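Local coordinates for protein response regulator aspartate phosphatase I (Bacillus subtilis subsp. subtilis, PDB 4I1A) that dephosphorylates the sporulation phosphotransferase Spo0F and activates excision and transfer of the mobile element ICEBs1 by inactivating its repressor ImmR, at residues A[263-274]-A[301-312]. Residues are numbered along the deposited sequence; the frame is centred on the assembly and turned at random.
Sequences TKTLFTLTYVEA and YSAKFKILEGLF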
ATOM      1  N   THR A 263       7.285 -10.537   1.496  1.00 57.32           N
ATOM      2  CA  THR A 263       6.667 -11.125   0.312  1.00 58.71           C
ATOM      3  C   THR A 263       6.327 -10.068  -0.744  1.00 57.50           C
ATOM      4  O   THR A 263       6.592 -10.245  -1.938  1.00 61.12           O
ATOM      5  CB  THR A 263       5.404 -11.932   0.686  1.00 57.12           C
ATOM      6  OG1 THR A 263       5.749 -12.942   1.652  1.00 63.72           O
ATOM      7  CG2 THR A 263       4.831 -12.593  -0.546  1.00 52.25           C
ATOM      8  N   LYS A 264       5.741  -8.967  -0.287  1.00 52.15           N
ATOM      9  CA  LYS A 264       5.303  -7.883  -1.153  1.00 52.85           C
ATOM     10  C   LYS A 264       6.499  -7.197  -1.831  1.00 54.72           C
ATOM     11  O   LYS A 264       6.445  -6.826  -3.002  1.00 55.98           O
ATOM     12  CB  LYS A 264       4.494  -6.887  -0.318  1.00 55.33           C
ATOM     13  CG  LYS A 264       4.339  -5.514  -0.927  1.00 59.88           C
ATOM     14  CD  LYS A 264       3.317  -4.680  -0.174  1.00 61.87           C
ATOM     15  CE  LYS A 264       2.935  -3.437  -0.988  1.00 71.17           C
ATOM     16  NZ  LYS A 264       2.089  -2.457  -0.240  1.00 78.86           N
ATOM     17  N   THR A 265       7.576  -7.039  -1.075  1.00 48.75           N
ATOM     18  CA  THR A 265       8.825  -6.495  -1.585  1.00 54.27           C
ATOM     19  C   THR A 265       9.445  -7.404  -2.662  1.00 59.48           C
ATOM     20  O   THR A 265       9.952  -6.918  -3.672  1.00 56.82           O
ATOM     21  CB  THR A 265       9.825  -6.318  -0.416  1.00 52.55           C
ATOM     22  OG1 THR A 265       9.228  -5.493   0.586  1.00 55.03           O
ATOM     23  CG2 THR A 265      11.149  -5.700  -0.869  1.00 45.49           C
ATOM     24  N   LEU A 266       9.424  -8.718  -2.444  1.00 52.19           N
ATOM     25  CA  LEU A 266       9.966  -9.646  -3.442  1.00 53.10           C
ATOM     26  C   LEU A 266       9.074  -9.660  -4.669  1.00 44.99           C
ATOM     27  O   LEU A 266       9.539  -9.792  -5.805  1.00 47.18           O
ATOM     28  CB  LEU A 266      10.112 -11.067  -2.877  1.00 51.96           C
ATOM     29  CG  LEU A 266      11.320 -11.273  -1.962  1.00 55.86           C
ATOM     30  CD1 LEU A 266      11.099 -12.473  -1.044  1.00 58.35           C
ATOM     31  CD2 LEU A 266      12.612 -11.427  -2.793  1.00 50.71           C
ATOM     32  N   PHE A 267       7.782  -9.512  -4.439  1.00 45.91           N
ATOM     33  CA  PHE A 267       6.851  -9.497  -5.546  1.00 46.88           C
ATOM     34  C   PHE A 267       7.131  -8.296  -6.443  1.00 50.62           C
ATOM     35  O   PHE A 267       7.308  -8.441  -7.663  1.00 53.00           O
ATOM     36  CB  PHE A 267       5.403  -9.490  -5.048  1.00 43.52           C
ATOM     37  CG  PHE A 267       4.402  -9.320  -6.151  1.00 49.16           C
ATOM     38  CD1 PHE A 267       3.942 -10.426  -6.854  1.00 40.81           C
ATOM     39  CD2 PHE A 267       3.955  -8.051  -6.523  1.00 48.75           C
ATOM     40  CE1 PHE A 267       3.037 -10.280  -7.893  1.00 42.13           C
ATOM     41  CE2 PHE A 267       3.052  -7.895  -7.568  1.00 48.95           C
ATOM     42  CZ  PHE A 267       2.589  -9.012  -8.252  1.00 53.98           C
ATOM     43  N   THR A 268       7.174  -7.119  -5.825  1.00 50.82           N
ATOM     44  CA  THR A 268       7.410  -5.860  -6.534  1.00 53.47           C
ATOM     45  C   THR A 268       8.763  -5.883  -7.242  1.00 51.98           C
ATOM     46  O   THR A 268       8.891  -5.436  -8.384  1.00 54.68           O
ATOM     47  CB  THR A 268       7.331  -4.657  -5.557  1.00 52.07           C
ATOM     48  OG1 THR A 268       6.155  -4.790  -4.749  1.00 51.18           O
ATOM     49  CG2 THR A 268       7.283  -3.306  -6.312  1.00 40.03           C
ATOM     50  N   LEU A 269       9.768  -6.425  -6.563  1.00 54.56           N
ATOM     51  CA  LEU A 269      11.096  -6.574  -7.139  1.00 55.55           C
ATOM     52  C   LEU A 269      11.045  -7.465  -8.382  1.00 55.14           C
ATOM     53  O   LEU A 269      11.601  -7.118  -9.427  1.00 62.07           O
ATOM     54  CB  LEU A 269      12.051  -7.155  -6.093  1.00 59.68           C
ATOM     55  CG  LEU A 269      13.558  -7.152  -6.364  1.00 60.57           C
ATOM     56  CD1 LEU A 269      14.033  -5.816  -6.910  1.00 55.93           C
ATOM     57  CD2 LEU A 269      14.305  -7.485  -5.084  1.00 62.63           C
ATOM     58  N   THR A 270      10.360  -8.600  -8.270  1.00 48.13           N
ATOM     59  CA  THR A 270      10.232  -9.532  -9.383  1.00 45.34           C
ATOM     60  C   THR A 270       9.602  -8.836 -10.576  1.00 47.28           C
ATOM     61  O   THR A 270      10.085  -8.929 -11.713  1.00 47.18           O
ATOM     62  CB  THR A 270       9.329 -10.738  -9.020  1.00 47.63           C
ATOM     63  OG1 THR A 270       9.853 -11.415  -7.871  1.00 47.29           O
ATOM     64  CG2 THR A 270       9.232 -11.711 -10.190  1.00 44.23           C
ATOM     65  N   TYR A 271       8.502  -8.145 -10.310  1.00 45.80           N
ATOM     66  CA  TYR A 271       7.759  -7.489 -11.373  1.00 52.23           C
ATOM     67  C   TYR A 271       8.597  -6.399 -12.051  1.00 50.73           C
ATOM     68  O   TYR A 271       8.663  -6.333 -13.283  1.00 50.73           O
ATOM     69  CB  TYR A 271       6.453  -6.918 -10.823  1.00 49.01           C
ATOM     70  CG  TYR A 271       5.403  -6.697 -11.876  1.00 53.65           C
ATOM     71  CD1 TYR A 271       5.634  -7.048 -13.206  1.00 52.89           C
ATOM     72  CD2 TYR A 271       4.180  -6.135 -11.546  1.00 57.00           C
ATOM     73  CE1 TYR A 271       4.666  -6.839 -14.173  1.00 55.81           C
ATOM     74  CE2 TYR A 271       3.213  -5.926 -12.494  1.00 63.11           C
ATOM     75  CZ  TYR A 271       3.456  -6.278 -13.805  1.00 63.27           C
ATOM     76  OH  TYR A 271       2.478  -6.057 -14.738  1.00 76.86           O
ATOM     77  N   VAL A 272       9.240  -5.559 -11.239  1.00 49.31           N
ATOM     78  CA  VAL A 272      10.101  -4.496 -11.746  1.00 58.05           C
ATOM     79  C   VAL A 272      11.178  -5.025 -12.705  1.00 55.08           C
ATOM     80  O   VAL A 272      11.423  -4.446 -13.769  1.00 61.22           O
ATOM     81  CB  VAL A 272      10.738  -3.693 -10.582  1.00 55.78           C
ATOM     82  CG1 VAL A 272      11.992  -2.960 -11.027  1.00 51.24           C
ATOM     83  CG2 VAL A 272       9.725  -2.731 -10.005  1.00 54.07           C
ATOM     84  N   GLU A 273      11.802  -6.135 -12.337  1.00 47.14           N
ATOM     85  CA  GLU A 273      12.868  -6.711 -13.154  1.00 47.66           C
ATOM     86  C   GLU A 273      12.329  -7.319 -14.445  1.00 49.26           C
ATOM     87  O   GLU A 273      12.975  -7.252 -15.495  1.00 54.30           O
ATOM     88  CB  GLU A 273      13.651  -7.754 -12.353  1.00 50.85           C
ATOM     89  CG  GLU A 273      14.497  -7.162 -11.223  1.00 52.82           C
ATOM     90  CD  GLU A 273      15.605  -6.259 -11.743  1.00 58.22           C
ATOM     91  OE1 GLU A 273      16.162  -6.569 -12.814  1.00 63.65           O
ATOM     92  OE2 GLU A 273      15.926  -5.238 -11.093  1.00 61.35           O
ATOM     93  N   ALA A 274      11.149  -7.922 -14.355  1.00 46.77           N
ATOM     94  CA  ALA A 274      10.462  -8.459 -15.523  1.00 49.02           C
ATOM     95  C   ALA A 274      10.116  -7.346 -16.522  1.00 54.42           C
ATOM     96  O   ALA A 274      10.265  -7.517 -17.735  1.00 58.76           O
ATOM     97  CB  ALA A 274       9.206  -9.195 -15.092  1.00 50.85           C
ATOM     98  N   TYR A 301      -0.630 -13.293  -2.239  1.00 52.55           N
ATOM     99  CA  TYR A 301       0.560 -13.106  -3.057  1.00 56.00           C
ATOM    100  C   TYR A 301       0.859 -14.355  -3.882  1.00 59.84           C
ATOM    101  O   TYR A 301       1.451 -14.282  -4.965  1.00 57.36           O
ATOM    102  CB  TYR A 301       1.749 -12.609  -2.231  1.00 54.57           C
ATOM    103  CG  TYR A 301       1.690 -11.108  -2.108  1.00 59.59           C
ATOM    104  CD1 TYR A 301       2.180 -10.290  -3.120  1.00 52.26           C
ATOM    105  CD2 TYR A 301       1.070 -10.507  -1.023  1.00 61.87           C
ATOM    106  CE1 TYR A 301       2.089  -8.918  -3.033  1.00 51.40           C
ATOM    107  CE2 TYR A 301       0.970  -9.141  -0.927  1.00 58.62           C
ATOM    108  CZ  TYR A 301       1.482  -8.349  -1.929  1.00 63.72           C
ATOM    109  OH  TYR A 301       1.381  -6.984  -1.816  1.00 75.27           O
ATOM    110  N   SER A 302       0.396 -15.492  -3.378  1.00 56.55           N
ATOM    111  CA  SER A 302       0.462 -16.741  -4.125  1.00 55.79           C
ATOM    112  C   SER A 302      -0.292 -16.595  -5.451  1.00 56.03           C
ATOM    113  O   SER A 302       0.217 -16.954  -6.504  1.00 64.35           O
ATOM    114  CB  SER A 302      -0.098 -17.885  -3.283  1.00 56.57           C
ATOM    115  OG  SER A 302      -0.154 -19.082  -4.028  1.00 81.47           O
ATOM    116  N   ALA A 303      -1.493 -16.029  -5.397  1.00 52.56           N
ATOM    117  CA  ALA A 303      -2.250 -15.729  -6.609  1.00 52.35           C
ATOM    118  C   ALA A 303      -1.546 -14.654  -7.448  1.00 54.85           C
ATOM    119  O   ALA A 303      -1.505 -14.727  -8.685  1.00 53.75           O
ATOM    120  CB  ALA A 303      -3.674 -15.304  -6.262  1.00 48.07           C
ATOM    121  N   LYS A 304      -0.971 -13.664  -6.782  1.00 43.23           N
ATOM    122  CA  LYS A 304      -0.286 -12.617  -7.519  1.00 45.25           C
ATOM    123  C   LYS A 304       0.976 -13.115  -8.232  1.00 45.25           C
ATOM    124  O   LYS A 304       1.215 -12.753  -9.388  1.00 45.46           O
ATOM    125  CB  LYS A 304      -0.011 -11.402  -6.620  1.00 48.10           C
ATOM    126  CG  LYS A 304      -1.284 -10.610  -6.290  1.00 48.57           C
ATOM    127  CD  LYS A 304      -1.066  -9.587  -5.178  1.00 58.30           C
ATOM    128  CE  LYS A 304      -2.302  -8.690  -5.050  1.00 61.36           C
ATOM    129  NZ  LYS A 304      -2.319  -7.881  -3.803  1.00 55.60           N
ATOM    130  N   PHE A 305       1.782 -13.939  -7.556  1.00 41.59           N
ATOM    131  CA  PHE A 305       2.923 -14.581  -8.234  1.00 44.54           C
ATOM    132  C   PHE A 305       2.482 -15.423  -9.435  1.00 41.13           C
ATOM    133  O   PHE A 305       3.149 -15.431 -10.470  1.00 43.75           O
ATOM    134  CB  PHE A 305       3.784 -15.396  -7.265  1.00 49.27           C
ATOM    135  CG  PHE A 305       4.744 -14.558  -6.472  1.00 52.94           C
ATOM    136  CD1 PHE A 305       5.845 -13.969  -7.089  1.00 47.38           C
ATOM    137  CD2 PHE A 305       4.530 -14.317  -5.119  1.00 53.27           C
ATOM    138  CE1 PHE A 305       6.730 -13.169  -6.361  1.00 48.58           C
ATOM    139  CE2 PHE A 305       5.414 -13.522  -4.386  1.00 49.18           C
ATOM    140  CZ  PHE A 305       6.514 -12.955  -5.006  1.00 46.05           C
ATOM    141  N   LYS A 306       1.320 -16.066  -9.325  1.00 48.26           N
ATOM    142  CA  LYS A 306       0.761 -16.818 -10.455  1.00 57.04           C
ATOM    143  C   LYS A 306       0.471 -15.953 -11.689  1.00 56.31           C
ATOM    144  O   LYS A 306       0.544 -16.440 -12.824  1.00 52.14           O
ATOM    145  CB  LYS A 306      -0.481 -17.626 -10.050  1.00 57.97           C
ATOM    146  CG  LYS A 306      -0.219 -18.688  -8.980  1.00 66.15           C
ATOM    147  CD  LYS A 306       1.098 -19.449  -9.223  1.00 83.91           C
ATOM    148  CE  LYS A 306       1.693 -20.031  -7.922  1.00 81.03           C
ATOM    149  NZ  LYS A 306       2.040 -18.978  -6.897  1.00 57.64           N
ATOM    150  N   ILE A 307       0.149 -14.680 -11.473  1.00 50.24           N
ATOM    151  CA  ILE A 307      -0.045 -13.753 -12.588  1.00 44.67           C
ATOM    152  C   ILE A 307       1.289 -13.471 -13.284  1.00 42.39           C
ATOM    153  O   ILE A 307       1.385 -13.533 -14.513  1.00 43.98           O
ATOM    154  CB  ILE A 307      -0.675 -12.407 -12.142  1.00 49.66           C
ATOM    155  CG1 ILE A 307      -2.106 -12.622 -11.628  1.00 48.24           C
ATOM    156  CG2 ILE A 307      -0.666 -11.392 -13.309  1.00 37.31           C
ATOM    157  CD1 ILE A 307      -2.692 -11.367 -10.943  1.00 47.42           C
ATOM    158  N   LEU A 308       2.321 -13.181 -12.493  1.00 42.85           N
ATOM    159  CA  LEU A 308       3.659 -12.993 -13.039  1.00 46.65           C
ATOM    160  C   LEU A 308       4.118 -14.258 -13.780  1.00 56.75           C
ATOM    161  O   LEU A 308       4.672 -14.184 -14.880  1.00 55.81           O
ATOM    162  CB  LEU A 308       4.643 -12.655 -11.917  1.00 47.39           C
ATOM    163  CG  LEU A 308       4.440 -11.327 -11.179  1.00 54.38           C
ATOM    164  CD1 LEU A 308       5.667 -11.033 -10.344  1.00 49.82           C
ATOM    165  CD2 LEU A 308       4.108 -10.136 -12.130  1.00 41.24           C
ATOM    166  N   GLU A 309       3.864 -15.416 -13.176  1.00 52.66           N
ATOM    167  CA  GLU A 309       4.229 -16.685 -13.780  1.00 50.42           C
ATOM    168  C   GLU A 309       3.593 -16.882 -15.146  1.00 52.66           C
ATOM    169  O   GLU A 309       4.260 -17.299 -16.103  1.00 48.81           O
ATOM    170  CB  GLU A 309       3.833 -17.850 -12.879  1.00 55.26           C
ATOM    171  CG  GLU A 309       4.324 -19.192 -13.418  1.00 53.20           C
ATOM    172  CD  GLU A 309       3.942 -20.346 -12.509  1.00 63.95           C
ATOM    173  OE1 GLU A 309       3.342 -20.079 -11.441  1.00 67.51           O
ATOM    174  OE2 GLU A 309       4.232 -21.514 -12.868  1.00 71.30           O
ATOM    175  N   GLY A 310       2.299 -16.589 -15.240  1.00 52.64           N
ATOM    176  CA  GLY A 310       1.592 -16.780 -16.498  1.00 52.92           C
ATOM    177  C   GLY A 310       2.063 -15.766 -17.525  1.00 48.23           C
ATOM    178  O   GLY A 310       2.134 -16.056 -18.709  1.00 52.73           O
ATOM    179  N   LEU A 311       2.376 -14.568 -17.047  1.00 47.61           N
ATOM    180  CA  LEU A 311       2.888 -13.482 -17.869  1.00 51.69           C
ATOM    181  C   LEU A 311       4.320 -13.756 -18.337  1.00 52.93           C
ATOM    182  O   LEU A 311       4.627 -13.571 -19.505  1.00 49.85           O
ATOM    183  CB  LEU A 311       2.857 -12.193 -17.035  1.00 56.90           C
ATOM    184  CG  LEU A 311       2.162 -10.902 -17.474  1.00 61.58           C
ATOM    185  CD1 LEU A 311       0.963 -11.137 -18.362  1.00 59.52           C
ATOM    186  CD2 LEU A 311       1.765 -10.130 -16.228  1.00 54.63           C
ATOM    187  N   PHE A 312       5.204 -14.186 -17.433  1.00 56.73           N
ATOM    188  CA  PHE A 312       6.642 -14.185 -17.750  1.00 54.65           C
ATOM    189  C   PHE A 312       7.384 -15.518 -17.661  1.00 55.34           C
ATOM    190  O   PHE A 312       8.375 -15.718 -18.372  1.00 54.81           O
ATOM    191  CB  PHE A 312       7.393 -13.169 -16.858  1.00 59.01           C
ATOM    192  CG  PHE A 312       6.867 -11.753 -16.955  1.00 62.27           C
ATOM    193  CD1 PHE A 312       6.976 -11.031 -18.136  1.00 63.17           C
ATOM    194  CD2 PHE A 312       6.281 -11.140 -15.862  1.00 48.44           C
ATOM    195  CE1 PHE A 312       6.488  -9.732 -18.226  1.00 54.25           C
ATOM    196  CE2 PHE A 312       5.794  -9.847 -15.951  1.00 54.36           C
ATOM    197  CZ  PHE A 312       5.906  -9.138 -17.137  1.00 47.33           C
TER
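Phe267 enters a four-residue hole formed by Tyr301, Lys304, Phe305 and Leu308, and its ring contacts define an aromatic cluster. Its edge is directed at the face of Phe305, with the planes at 78°, while Tyr301 turns its own edge, offset, to the face of Phe267 with centroids 5.5 Å apart. CG of Phe267 stands anti to the backbone N (chi1 174°), which carries the ring across to the other helix, where CE1 lies 3.4 Å from Lys304 O, near the ring plane. An alanine in its place would probably leave a gap between Tyr301 and Leu308 and free the Phe305 ring to shift. Phe305 reciprocates as a knob among Thr263, Leu266, Phe267 and Thr270.

The axes of segments 263-274 and 301-312 come within 10.9 Å and run nearly parallel (13°), side by side in the helical array of the tetratricopeptide domain, with helix 279-295 between them in sequence and 301-312 largely in the predicted fifth repeat.

CH-pi contacts recur along the seam. Lys264 CA sits over the Tyr301 face, 4.2 Å from its centroid; Leu308 CD2 lies over one face of the Tyr271 ring, 3.7 Å from its centroid; Ala274 CB lies 3.6 Å from the Phe312 centroid.

Aliphatic contacts fill in between: Thr263 CG2 meets Tyr301 CB at 3.5 Å, and Leu308 CD1 approaches Thr270 CG2. Lys304 NZ leads away into salt bridges with Glu300 and Asp336.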